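Local structure of beta-glucosidase (Chaetomella raphigera, 6JXG) at residues D332-L337 against A500-G505; A350-I355 against T431-I436; S522-G527 against G576-T581. The protein probably hydrolyses terminal, non-reducing beta-D-glucosyl residues to release beta-D-glucose, as a secreted glycoside hydrolase family 3 enzyme of cellulose degradation. One frame throughout, in Å; residues are numbered along the deposited sequence.

Contact 1: D332-L337 against A500-G505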
loop_
_atom_site.group_PDB
_atom_site.type_symbol
_atom_site.label_atom_id
_atom_site.label_comp_id
_atom_site.label_asym_id
_atom_site.label_seq_id
_atom_site.Cartn_x
_atom_site.Cartn_y
_atom_site.Cartn_z
ATOM N N ASP A 332 -5.162 -13.701 -6.274
ATOM C CA ASP A 332 -4.074 -13.460 -7.186
ATOM C C ASP A 332 -2.867 -12.768 -6.543
ATOM O O ASP A 332 -1.847 -12.629 -7.178
ATOM C CB ASP A 332 -4.523 -12.655 -8.407
ATOM C CG ASP A 332 -5.486 -13.368 -9.318
ATOM O OD1 ASP A 332 -5.746 -14.584 -9.157
ATOM O OD2 ASP A 332 -5.915 -12.686 -10.290
ATOM N N GLY A 333 -2.957 -12.345 -5.284
ATOM C CA GLY A 333 -1.807 -11.829 -4.576
ATOM C C GLY A 333 -1.120 -12.849 -3.700
ATOM O O GLY A 333 -0.103 -12.513 -3.050
ATOM N N ILE A 334 -1.705 -14.049 -3.579
ATOM C CA ILE A 334 -1.005 -15.175 -2.939
ATOM C C ILE A 334 0.308 -15.471 -3.647
ATOM O O ILE A 334 0.337 -15.487 -4.839
ATOM C CB ILE A 334 -1.908 -16.397 -2.878
ATOM C CG1 ILE A 334 -3.117 -16.114 -1.939
ATOM C CG2 ILE A 334 -1.117 -17.598 -2.407
ATOM C CD1 ILE A 334 -4.121 -17.278 -1.842
ATOM N N VAL A 335 1.391 -15.714 -2.906
ATOM C CA VAL A 335 2.634 -16.057 -3.498
ATOM C C VAL A 335 2.990 -17.480 -3.072
ATOM O O VAL A 335 3.089 -17.763 -1.881
ATOM C CB VAL A 335 3.752 -15.087 -3.055
ATOM C CG1 VAL A 335 5.051 -15.458 -3.754
ATOM C CG2 VAL A 335 3.340 -13.663 -3.374
ATOM N N LEU A 336 3.159 -18.379 -4.032
ATOM C CA LEU A 336 3.687 -19.700 -3.733
ATOM C C LEU A 336 5.192 -19.683 -3.589
ATOM O O LEU A 336 5.888 -19.337 -4.541
ATOM C CB LEU A 336 3.222 -20.695 -4.827
ATOM C CG LEU A 336 3.522 -22.202 -4.684
ATOM C CD1 LEU A 336 2.844 -22.797 -3.441
ATOM C CD2 LEU A 336 3.158 -23.020 -5.945
ATOM N N LEU A 337 5.695 -20.067 -2.396
ATOM C CA LEU A 337 7.144 -20.017 -2.130
ATOM C C LEU A 337 7.922 -21.297 -2.354
ATOM O O LEU A 337 9.063 -21.251 -2.843
ATOM C CB LEU A 337 7.464 -19.487 -0.695
ATOM C CG LEU A 337 7.006 -18.031 -0.422
ATOM C CD1 LEU A 337 7.314 -17.654 1.054
ATOM C CD2 LEU A 337 7.652 -16.990 -1.342
ATOM N N ALA A 500 5.228 -27.682 0.940
ATOM C CA ALA A 500 4.787 -26.430 0.253
ATOM C C ALA A 500 4.585 -25.314 1.262
ATOM O O ALA A 500 4.195 -25.557 2.421
ATOM C CB ALA A 500 3.567 -26.669 -0.598
ATOM N N ILE A 501 4.993 -24.105 0.877
ATOM C CA ILE A 501 4.781 -22.937 1.697
ATOM C C ILE A 501 3.992 -21.925 0.827
ATOM O O ILE A 501 4.446 -21.515 -0.243
ATOM C CB ILE A 501 6.097 -22.325 2.186
ATOM C CG1 ILE A 501 6.867 -23.323 3.037
ATOM C CG2 ILE A 501 5.828 -21.112 3.042
ATOM C CD1 ILE A 501 8.190 -22.760 3.453
ATOM N N VAL A 502 2.801 -21.571 1.312
ATOM C CA VAL A 502 1.937 -20.601 0.652
ATOM C C VAL A 502 1.943 -19.293 1.421
ATOM O O VAL A 502 1.488 -19.258 2.541
ATOM C CB VAL A 502 0.525 -21.153 0.626
ATOM C CG1 VAL A 502 -0.389 -20.163 -0.040
ATOM C CG2 VAL A 502 0.553 -22.580 0.002
ATOM N N TRP A 503 2.528 -18.239 0.840
ATOM C CA TRP A 503 2.561 -16.914 1.439
ATOM C C TRP A 503 1.249 -16.222 1.025
ATOM O O TRP A 503 1.139 -15.589 -0.054
ATOM C CB TRP A 503 3.801 -16.196 0.939
ATOM C CG TRP A 503 4.105 -14.980 1.580
ATOM C CD1 TRP A 503 3.810 -13.738 1.100
ATOM C CD2 TRP A 503 4.839 -14.805 2.793
ATOM N NE1 TRP A 503 4.259 -12.798 1.982
ATOM C CE2 TRP A 503 4.923 -13.417 3.025
ATOM C CE3 TRP A 503 5.414 -15.669 3.708
ATOM C CZ2 TRP A 503 5.513 -12.897 4.134
ATOM C CZ3 TRP A 503 5.998 -15.148 4.839
ATOM C CH2 TRP A 503 6.054 -13.780 5.044
ATOM N N ALA A 504 0.254 -16.336 1.884
ATOM C CA ALA A 504 -1.120 -15.975 1.494
ATOM C C ALA A 504 -1.447 -14.515 1.785
ATOM O O ALA A 504 -2.470 -14.004 1.322
ATOM C CB ALA A 504 -2.084 -16.858 2.263
ATOM N N GLY A 505 -0.593 -13.860 2.588
ATOM C CA GLY A 505 -0.734 -12.447 2.926
ATOM C C GLY A 505 -1.880 -12.130 3.852
ATOM O O GLY A 505 -2.268 -12.976 4.655
HETATM O O HOH W 1 0.696 -12.684 -0.425
#
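Val335 and Trp503 form an antiparallel hydrogen-bonded pair, each backbone N donating to the other's carbonyl. The bond from Val335 N to Trp503 O is 2.9 Å long and almost straight, 177° at the hydrogen; Leu337 N to Ile501 O, also 2.9 Å, extends the ladder. The closest meeting of apolar side chains is at Ile334, whose CG2, anti to the backbone N, comes within 3.6 Å of Val502 CG1 while its CG1 turns to Ala504. A glycine at Ile334 would probably leave a gap between Val502 and Leu515 of helix 511-519, both of which the isoleucine touches. On the sheet face of Val335 and Trp503, Leu337 CD1 meets the indole obliquely, 3.8 Å from Trp503 CE3, and Trp503 NE1 bonds to Tyr531 OH. The looser part is the end where the strands part: there a water bridges Gly333 O, 2.7 Å away, and Trp503 O, 3.0 Å away, beside the direct bond from Val335 N; it is placed to donate to either, although it has more acceptors near it than protons. The chemistry is that of a buried sheet edge: amides satisfy carbonyls along the ladder, and hydrocarbon fills the faces.

Contact 2: A350-I355 against T431-I436. With MAN (alpha-D-mannopyranose), chain E.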
loop_
_atom_site.group_PDB
_atom_site.type_symbol
_atom_site.label_atom_id
_atom_site.label_comp_id
_atom_site.label_asym_id
_atom_site.label_seq_id
_atom_site.Cartn_x
_atom_site.Cartn_y
_atom_site.Cartn_z
ATOM N N ALA A 350 -7.034 -38.558 1.018
ATOM C CA ALA A 350 -7.975 -39.411 1.764
ATOM C C ALA A 350 -8.332 -38.678 3.051
ATOM O O ALA A 350 -9.437 -38.781 3.549
ATOM C CB ALA A 350 -7.313 -40.750 2.113
ATOM N N SER A 351 -7.365 -37.933 3.585
ATOM C CA SER A 351 -7.562 -37.240 4.850
ATOM C C SER A 351 -6.642 -36.026 4.919
ATOM O O SER A 351 -5.569 -36.045 4.299
ATOM C CB SER A 351 -7.244 -38.189 5.984
ATOM O OG SER A 351 -5.934 -38.625 5.848
ATOM N N LEU A 352 -7.056 -35.013 5.696
ATOM C CA LEU A 352 -6.358 -33.727 5.775
ATOM C C LEU A 352 -6.499 -33.186 7.170
ATOM O O LEU A 352 -7.605 -33.061 7.640
ATOM C CB LEU A 352 -7.073 -32.792 4.815
ATOM C CG LEU A 352 -6.397 -31.827 3.880
ATOM C CD1 LEU A 352 -5.082 -32.281 3.267
ATOM C CD2 LEU A 352 -7.420 -31.485 2.794
ATOM N N ALA A 353 -5.407 -32.972 7.870
ATOM C CA ALA A 353 -5.446 -32.295 9.155
ATOM C C ALA A 353 -5.403 -30.764 8.933
ATOM O O ALA A 353 -4.675 -30.285 8.022
ATOM C CB ALA A 353 -4.255 -32.755 10.037
ATOM N N ILE A 354 -6.175 -30.026 9.734
ATOM C CA ILE A 354 -6.295 -28.531 9.611
ATOM C C ILE A 354 -5.886 -27.959 10.966
ATOM O O ILE A 354 -6.558 -28.223 11.997
ATOM C CB ILE A 354 -7.698 -28.107 9.133
ATOM C CG1 ILE A 354 -8.028 -28.773 7.794
ATOM C CG2 ILE A 354 -7.877 -26.576 9.099
ATOM C CD1 ILE A 354 -7.284 -28.323 6.551
ATOM N N ILE A 355 -4.725 -27.275 10.994
ATOM C CA ILE A 355 -4.057 -26.958 12.241
ATOM C C ILE A 355 -3.770 -25.458 12.368
ATOM O O ILE A 355 -3.218 -24.861 11.477
ATOM C CB ILE A 355 -2.730 -27.778 12.378
ATOM C CG1 ILE A 355 -3.030 -29.258 12.273
ATOM C CG2 ILE A 355 -1.969 -27.443 13.654
ATOM C CD1 ILE A 355 -1.849 -30.081 11.849
ATOM N N THR A 431 -1.988 -35.868 5.126
ATOM C CA THR A 431 -1.404 -34.552 4.782
ATOM C C THR A 431 -1.937 -33.599 5.800
ATOM O O THR A 431 -3.107 -33.697 6.167
ATOM C CB THR A 431 -1.862 -34.137 3.369
ATOM O OG1 THR A 431 -1.209 -34.986 2.431
ATOM C CG2 THR A 431 -1.396 -32.663 2.996
ATOM N N ALA A 432 -1.098 -32.663 6.214
ATOM C CA ALA A 432 -1.434 -31.630 7.222
ATOM C C ALA A 432 -1.203 -30.241 6.683
ATOM O O ALA A 432 -0.113 -29.969 6.176
ATOM C CB ALA A 432 -0.541 -31.793 8.431
ATOM N N ILE A 433 -2.200 -29.378 6.810
ATOM C CA ILE A 433 -2.053 -27.954 6.450
ATOM C C ILE A 433 -2.102 -27.161 7.757
ATOM O O ILE A 433 -3.089 -27.284 8.538
ATOM C CB ILE A 433 -3.191 -27.433 5.546
ATOM C CG1 ILE A 433 -3.509 -28.422 4.402
ATOM C CG2 ILE A 433 -2.845 -26.037 5.098
ATOM C CD1 ILE A 433 -4.668 -28.061 3.476
ATOM N N VAL A 434 -1.017 -26.424 8.009
ATOM C CA VAL A 434 -0.820 -25.707 9.210
ATOM C C VAL A 434 -0.783 -24.182 8.880
ATOM O O VAL A 434 -0.107 -23.758 7.951
ATOM C CB VAL A 434 0.446 -26.197 9.977
ATOM C CG1 VAL A 434 1.698 -26.166 9.123
ATOM C CG2 VAL A 434 0.675 -25.414 11.247
ATOM N N PHE A 435 -1.468 -23.403 9.706
ATOM C CA PHE A 435 -1.803 -22.008 9.450
ATOM C C PHE A 435 -1.148 -21.164 10.529
ATOM O O PHE A 435 -1.423 -21.319 11.727
ATOM C CB PHE A 435 -3.344 -21.834 9.495
ATOM C CG PHE A 435 -4.073 -22.511 8.371
ATOM C CD1 PHE A 435 -4.444 -21.799 7.232
ATOM C CD2 PHE A 435 -4.330 -23.850 8.399
ATOM C CE1 PHE A 435 -5.088 -22.426 6.179
ATOM C CE2 PHE A 435 -4.987 -24.481 7.332
ATOM C CZ PHE A 435 -5.347 -23.765 6.221
ATOM N N ILE A 436 -0.282 -20.258 10.111
ATOM C CA ILE A 436 0.463 -19.405 10.984
ATOM C C ILE A 436 0.381 -17.973 10.499
ATOM O O ILE A 436 0.114 -17.720 9.300
ATOM C CB ILE A 436 1.934 -19.853 11.167
ATOM C CG1 ILE A 436 2.701 -19.895 9.838
ATOM C CG2 ILE A 436 1.959 -21.200 11.842
ATOM C CD1 ILE A 436 4.208 -19.968 9.941
HETATM C C1 MAN E . -2.007 -35.111 1.270
HETATM C C2 MAN E . -1.254 -36.391 0.878
HETATM C C3 MAN E . 0.076 -36.182 0.149
HETATM C C4 MAN E . -0.055 -35.103 -0.919
HETATM C C5 MAN E . -0.547 -33.887 -0.183
HETATM C C6 MAN E . -0.515 -32.652 -1.053
HETATM O O2 MAN E . -2.109 -37.029 -0.005
HETATM O O3 MAN E . 0.375 -37.413 -0.452
HETATM O O4 MAN E . 1.180 -34.830 -1.604
HETATM O O5 MAN E . -1.857 -34.112 0.301
HETATM O O6 MAN E . -1.426 -32.777 -2.131
#
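Leu352 and Thr431 run alongside each other from neighbouring strands, with Leu352 CD1 3.7 Å from Thr431 CG2. Leu352 holds an unusual first torsion, chi1 -138°, away from any staggered position, and its branch swings toward the neighbouring strand. Thr431 turns its methyl to this leucine, while its OG1 carries the alpha-D-mannopyranose, joined covalently to the sugar's C1 1.4 Å away; the sugar is also hydrogen-bonded to Ala343 O and Glu430 OE1. One step along the same face, Ile433 is extended, whereas Ile354 folds back at its second torsion (-70°), so that the two CD1 methyls meet at 4.0 Å. The other branch of Ile354, CG2, touches Phe435 CE2 obliquely. The Phe435 ring brings its edge to Ile355 O, which lies in the ring plane 3.4 Å from Phe435 CD2. On the opposite face, Ile355 reaches Ala432 CB with CD1 and Val434 CG2 with CG2, the latter pair 4.1 Å apart. Between the two faces, Ala353 and Ile355 each donate from N to the facing strand, to Thr431 O and Ile433 O, and each accept through O, from Ile433 N and Phe435 N. Helix 396-406 covers Ile354 and Phe435, and helix 463-471 covers Ala432, Val434 and Ile355. Parallel strands between helical layers are characteristic of the alpha/beta sandwich of the family 3 C-terminal domain.

Contact 3: S522-G527 against G576-T581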
loop_
_atom_site.group_PDB
_atom_site.type_symbol
_atom_site.label_atom_id
_atom_site.label_comp_id
_atom_site.label_asym_id
_atom_site.label_seq_id
_atom_site.Cartn_x
_atom_site.Cartn_y
_atom_site.Cartn_z
ATOM N N SER A 522 -8.026 -24.493 -8.793
ATOM C CA SER A 522 -8.887 -23.881 -9.800
ATOM C C SER A 522 -8.092 -22.858 -10.556
ATOM O O SER A 522 -8.289 -22.658 -11.777
ATOM C CB SER A 522 -10.182 -23.262 -9.205
ATOM O OG SER A 522 -9.897 -22.269 -8.207
ATOM N N VAL A 523 -7.161 -22.214 -9.854
ATOM C CA VAL A 523 -6.327 -21.217 -10.513
ATOM C C VAL A 523 -4.911 -21.455 -10.038
ATOM O O VAL A 523 -4.695 -21.914 -8.894
ATOM C CB VAL A 523 -6.796 -19.816 -10.071
ATOM C CG1 VAL A 523 -5.846 -18.751 -10.517
ATOM C CG2 VAL A 523 -8.212 -19.590 -10.600
ATOM N N SER A 524 -3.966 -21.202 -10.918
ATOM C CA SER A 524 -2.559 -21.249 -10.569
ATOM C C SER A 524 -2.157 -19.978 -9.782
ATOM O O SER A 524 -2.585 -18.873 -10.149
ATOM C CB SER A 524 -1.776 -21.378 -11.846
ATOM O OG SER A 524 -0.431 -21.397 -11.564
ATOM N N PRO A 525 -1.320 -20.103 -8.718
ATOM C CA PRO A 525 -0.967 -18.888 -8.017
ATOM C C PRO A 525 -0.105 -18.040 -8.930
ATOM O O PRO A 525 0.703 -18.596 -9.759
ATOM C CB PRO A 525 -0.187 -19.380 -6.819
ATOM C CG PRO A 525 0.344 -20.728 -7.228
ATOM C CD PRO A 525 -0.767 -21.287 -8.055
ATOM N N SER A 526 -0.294 -16.727 -8.847
ATOM C CA SER A 526 0.384 -15.793 -9.780
ATOM C C SER A 526 1.009 -14.557 -9.072
ATOM O O SER A 526 1.461 -13.580 -9.746
ATOM C CB SER A 526 -0.591 -15.355 -10.888
ATOM O OG SER A 526 -1.620 -14.535 -10.333
ATOM N N GLY A 527 0.937 -14.526 -7.731
ATOM C CA GLY A 527 1.445 -13.443 -6.969
ATOM C C GLY A 527 2.954 -13.502 -6.959
ATOM O O GLY A 527 3.496 -14.540 -7.223
ATOM N N GLY A 576 8.045 -15.634 -7.163
ATOM C CA GLY A 576 6.842 -16.400 -6.894
ATOM C C GLY A 576 6.816 -17.605 -7.814
ATOM O O GLY A 576 7.234 -17.467 -8.956
ATOM N N LEU A 577 6.379 -18.755 -7.301
ATOM C CA LEU A 577 6.191 -19.920 -8.097
ATOM C C LEU A 577 4.794 -19.959 -8.732
ATOM O O LEU A 577 3.933 -19.147 -8.409
ATOM C CB LEU A 577 6.407 -21.206 -7.270
ATOM C CG LEU A 577 7.793 -21.350 -6.720
ATOM C CD1 LEU A 577 7.786 -22.679 -5.947
ATOM C CD2 LEU A 577 8.982 -21.393 -7.693
ATOM N N SER A 578 4.603 -20.905 -9.645
ATOM C CA SER A 578 3.343 -21.158 -10.288
ATOM C C SER A 578 3.151 -22.681 -10.314
ATOM O O SER A 578 4.035 -23.397 -9.902
ATOM C CB SER A 578 3.448 -20.578 -11.673
ATOM O OG SER A 578 2.383 -20.930 -12.493
ATOM N N TYR A 579 1.999 -23.164 -10.759
ATOM C CA TYR A 579 1.794 -24.604 -10.960
ATOM C C TYR A 579 2.250 -24.919 -12.375
ATOM O O TYR A 579 2.211 -26.077 -12.740
ATOM C CB TYR A 579 0.320 -24.967 -10.827
ATOM C CG TYR A 579 -0.223 -24.872 -9.414
ATOM C CD1 TYR A 579 0.624 -24.946 -8.294
ATOM C CD2 TYR A 579 -1.550 -24.653 -9.199
ATOM C CE1 TYR A 579 0.117 -24.875 -6.992
ATOM C CE2 TYR A 579 -2.051 -24.583 -7.910
ATOM C CZ TYR A 579 -1.227 -24.693 -6.807
ATOM O OH TYR A 579 -1.811 -24.618 -5.561
ATOM N N THR A 580 2.611 -23.902 -13.188
ATOM C CA THR A 580 3.396 -24.129 -14.400
ATOM C C THR A 580 4.751 -23.453 -14.426
ATOM O O THR A 580 5.229 -22.964 -13.419
ATOM C CB THR A 580 2.912 -23.421 -15.689
ATOM O OG1 THR A 580 2.024 -22.304 -15.486
ATOM C CG2 THR A 580 2.680 -24.298 -16.701
ATOM N N THR A 581 5.377 -23.477 -15.617
ATOM C CA THR A 581 6.674 -22.837 -15.871
ATOM C C THR A 581 6.551 -21.940 -17.066
ATOM O O THR A 581 5.719 -22.134 -17.919
ATOM C CB THR A 581 7.783 -23.900 -16.145
ATOM O OG1 THR A 581 7.408 -24.765 -17.252
ATOM C CG2 THR A 581 8.039 -24.739 -14.932
HETATM O O HOH W 2 0.842 -18.697 -12.356
HETATM O O HOH W 3 3.010 -17.321 -6.723
#
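Ser524 and Tyr579 bring their CA atoms to 5.5 Å where two irregular loops run in roughly opposite directions, 150° apart, without forming a ladder. The main side-chain contact is a CH-pi interaction: Pro525 CD sits over one face of the Tyr579 ring, 3.5 Å from its centroid and only 9° off the normal. The proline side chain comes in roughly perpendicular to the direction of the tyrosine side chain, and Tyr579 CG stands anti to its own carbonyl carbon (chi1 -70°), which turns the ring toward the proline. At its far end Tyr579 OH bonds to Ile518 O, fixing the ring at a second point. Ser578 OG accepts from Thr580 N at 3.1 Å, closing an ST turn. Ser578 OG also donates to a water 2.7 Å away, which in turn donates to Pro525 O. Ser524 OG comes up close beside it, 3.0 Å from Ser578 OG. A second water donates to both Gly527 O and Leu577 O, linking the two loops near their glycines. At Gly576 there is no room for a CB, which would run into Gly527 O. Strand 335-339 lies alongside: its Leu336 is touched by Pro525, Leu577 and Tyr579. Helix 323-332 adds Arg331 against Val523, helix 511-519 leads into the first loop, and strand 582-591 follows the second.

Overall arrangement
From the N terminus, helix 323-332 leads into the first strand of contact 1, followed by strand 351-355, which opens contact 2. Contact 2 closes first, at 431-436; contact 1 encloses that whole loop and closes at 500-505. Both belong to one six-stranded sheet, contact 1 at its antiparallel edge and contact 2 among its parallel strands, with strand 477-483 between them. Contact 3 comes later in series, joining the loop at 522-527 to that at 576-581. It touches contact 1 directly, Leu336 O lying 2.9 Å from Leu577 N, a probable hydrogen bond, and so ties the sheet edge to the chain entering strand 582-591.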